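Local structure of chitinase (Jonesia denitrificans, 5VG1) at residues 77-82 with 126-131. The protein probably breaks down chitin as a modular chitinase, of which this chain is the copper-dependent lytic polysaccharide monooxygenase domain. Residues are numbered along the deposited sequence; the frame is centred on the assembly and turned at random.
Sequences PHNTST and VSNTNN. With CU (copper (II) ion), chain C.
Ser-127 N donates to Asn-79 O at 3.1 Å, the backbone bond that pins the 126-131 loop beside the copper-bearing segment of this AA10-type lytic polysaccharide monooxygenase domain. The N-H points straight at the oxygen (179°), although the donor lies above the carbonyl plane. Ser-127 OG comes to the same oxygen as a possible, weak second donor, its proton not settled; with OG set between the backbone N and the carbonyl carbon (chi1 73°), the hydroxyl also rests 3.4 Å from Asn-79 CB. Next to this bond, Thr-80 and Val-126 form an antiparallel, non-hydrogen-bonded bridge between strands 80-87 and 118-126, their side chains diverging. Val-126 CG1, anti to its own N, nevertheless reaches His-78 CB at 3.9 Å and lies against the Asn-79 carbonyl oxygen, so an aliphatic branch backs the stem of the copper ligand. Ser-81 CB and Ser-127 CB meet at 4.1 Å.

The Asn-79 and Asn-128 side chains cross at about a right angle, amide planes 67° apart, and are joined through a water. That water accepts from Asn-79 N at 3.0 Å and from Asn-128 ND2 at 3.3 Å, and donates to Asn-79 OD1, which is modelled unusually close, its length doubtful; Asn-79 ND2 is satisfied by Gly-99 O. Thr-80 OG1 donates to His-78 O at 2.8 Å and is also bonded to Trp-124 NE1, tying the backbone of the metal ligand to the neighbouring strand. On the loop, Lys-37 NZ satisfies Val-126 O and Thr-129 O. His-78 and the N-terminal His-1 supply the histidine-brace ligands, His-1 through ND1. Copper sits in the plane of the His-78 ring, at its edge, 2.6 Å from His-78 NE2, with a water as a further ligand.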
loop_
_atom_site.group_PDB
_atom_site.type_symbol
_atom_site.label_atom_id
_atom_site.label_comp_id
_atom_site.label_asym_id
_atom_site.label_seq_id
_atom_site.Cartn_x
_atom_site.Cartn_y
_atom_site.Cartn_z
ATOM N N PRO A 77 9.760 -6.604 10.550
ATOM C CA PRO A 77 8.716 -5.862 11.289
ATOM C C PRO A 77 9.271 -4.764 12.196
ATOM O O PRO A 77 9.514 -4.935 13.389
ATOM C CB PRO A 77 8.030 -6.969 12.092
ATOM C CG PRO A 77 9.130 -7.937 12.377
ATOM C CD PRO A 77 10.048 -7.908 11.174
ATOM N N HIS A 78 9.474 -3.587 11.611
ATOM C CA HIS A 78 9.994 -2.458 12.368
ATOM C C HIS A 78 8.963 -1.951 13.366
ATOM O O HIS A 78 7.757 -1.968 13.104
ATOM C CB HIS A 78 10.399 -1.325 11.428
ATOM C CG HIS A 78 11.294 -1.760 10.313
ATOM N ND1 HIS A 78 12.538 -2.311 10.532
ATOM C CD2 HIS A 78 11.125 -1.728 8.972
ATOM C CE1 HIS A 78 13.098 -2.599 9.371
ATOM N NE2 HIS A 78 12.260 -2.255 8.408
ATOM N N ASN A 79 9.448 -1.502 14.522
ATOM C CA ASN A 79 8.608 -0.758 15.449
ATOM C C ASN A 79 7.853 0.327 14.694
ATOM O O ASN A 79 8.430 1.047 13.874
ATOM C CB ASN A 79 9.458 -0.151 16.566
ATOM C CG ASN A 79 10.145 -1.205 17.412
ATOM O OD1 ASN A 79 11.166 -1.768 17.017
ATOM N ND2 ASN A 79 9.589 -1.474 18.586
ATOM N N THR A 80 6.558 0.438 14.971
ATOM C CA THR A 80 5.645 1.195 14.128
ATOM C C THR A 80 4.882 2.213 14.962
ATOM O O THR A 80 4.483 1.928 16.094
ATOM C CB THR A 80 4.665 0.255 13.410
ATOM O OG1 THR A 80 5.393 -0.599 12.518
ATOM C CG2 THR A 80 3.617 1.031 12.617
ATOM N N SER A 81 4.680 3.399 14.390
ATOM C CA SER A 81 3.881 4.443 15.044
ATOM C C SER A 81 2.417 4.303 14.645
ATOM O O SER A 81 1.575 3.924 15.470
ATOM C CB SER A 81 4.431 5.827 14.691
ATOM O OG SER A 81 4.257 6.115 13.316
ATOM N N THR A 82 2.091 4.600 13.386
ATOM C CA THR A 82 0.724 4.478 12.898
ATOM C C THR A 82 0.698 3.846 11.512
ATOM O O THR A 82 1.674 3.892 10.760
ATOM C CB THR A 82 0.011 5.836 12.834
ATOM O OG1 THR A 82 0.854 6.800 12.188
ATOM C CG2 THR A 82 -0.365 6.322 14.223
ATOM N N VAL A 126 7.316 4.342 10.251
ATOM C CA VAL A 126 8.259 3.693 11.156
ATOM C C VAL A 126 8.576 4.648 12.299
ATOM O O VAL A 126 8.826 5.839 12.075
ATOM C CB VAL A 126 9.537 3.275 10.407
ATOM C CG1 VAL A 126 10.523 2.599 11.346
ATOM C CG2 VAL A 126 9.191 2.352 9.244
ATOM N N SER A 127 8.578 4.125 13.527
ATOM C CA SER A 127 8.626 4.973 14.713
ATOM C C SER A 127 10.031 5.446 15.072
ATOM O O SER A 127 10.162 6.404 15.840
ATOM C CB SER A 127 8.027 4.233 15.912
ATOM O OG SER A 127 8.895 3.213 16.378
ATOM N N ASN A 128 11.079 4.807 14.548
ATOM C CA ASN A 128 12.449 5.174 14.894
ATOM C C ASN A 128 13.273 5.612 13.688
ATOM O O ASN A 128 14.494 5.766 13.811
ATOM C CB ASN A 128 13.145 4.007 15.606
ATOM C CG ASN A 128 12.876 2.669 14.949
ATOM O OD1 ASN A 128 12.634 2.588 13.745
ATOM N ND2 ASN A 128 12.906 1.607 15.747
ATOM N N THR A 129 12.648 5.818 12.532
ATOM C CA THR A 129 13.306 6.422 11.382
ATOM C C THR A 129 12.377 7.480 10.795
ATOM O O THR A 129 11.252 7.679 11.264
ATOM C CB THR A 129 13.676 5.375 10.320
ATOM O OG1 THR A 129 12.492 4.926 9.650
ATOM C CG2 THR A 129 14.403 4.171 10.937
ATOM N N ASN A 130 12.850 8.168 9.755
ATOM C CA ASN A 130 12.075 9.217 9.104
ATOM C C ASN A 130 11.379 8.730 7.839
ATOM O O ASN A 130 10.920 9.553 7.040
ATOM C CB ASN A 130 12.981 10.406 8.773
ATOM C CG ASN A 130 12.199 11.682 8.522
ATOM O OD1 ASN A 130 11.550 12.211 9.422
ATOM N ND2 ASN A 130 12.273 12.191 7.297
ATOM N N ASN A 131 11.279 7.427 7.653
ATOM C CA ASN A 131 10.771 6.854 6.417
ATOM C C ASN A 131 9.437 6.158 6.648
ATOM O O ASN A 131 9.103 5.746 7.763
ATOM C CB ASN A 131 11.772 5.857 5.823
ATOM C CG ASN A 131 13.120 6.483 5.538
ATOM O OD1 ASN A 131 13.225 7.689 5.319
ATOM N ND2 ASN A 131 14.161 5.661 5.535
HETATM CU CU CU C . 13.748 -2.701 6.381
HETATM O O HOH W 1 12.418 -1.494 14.887
HETATM O O HOH W 2 15.586 -4.316 6.727
#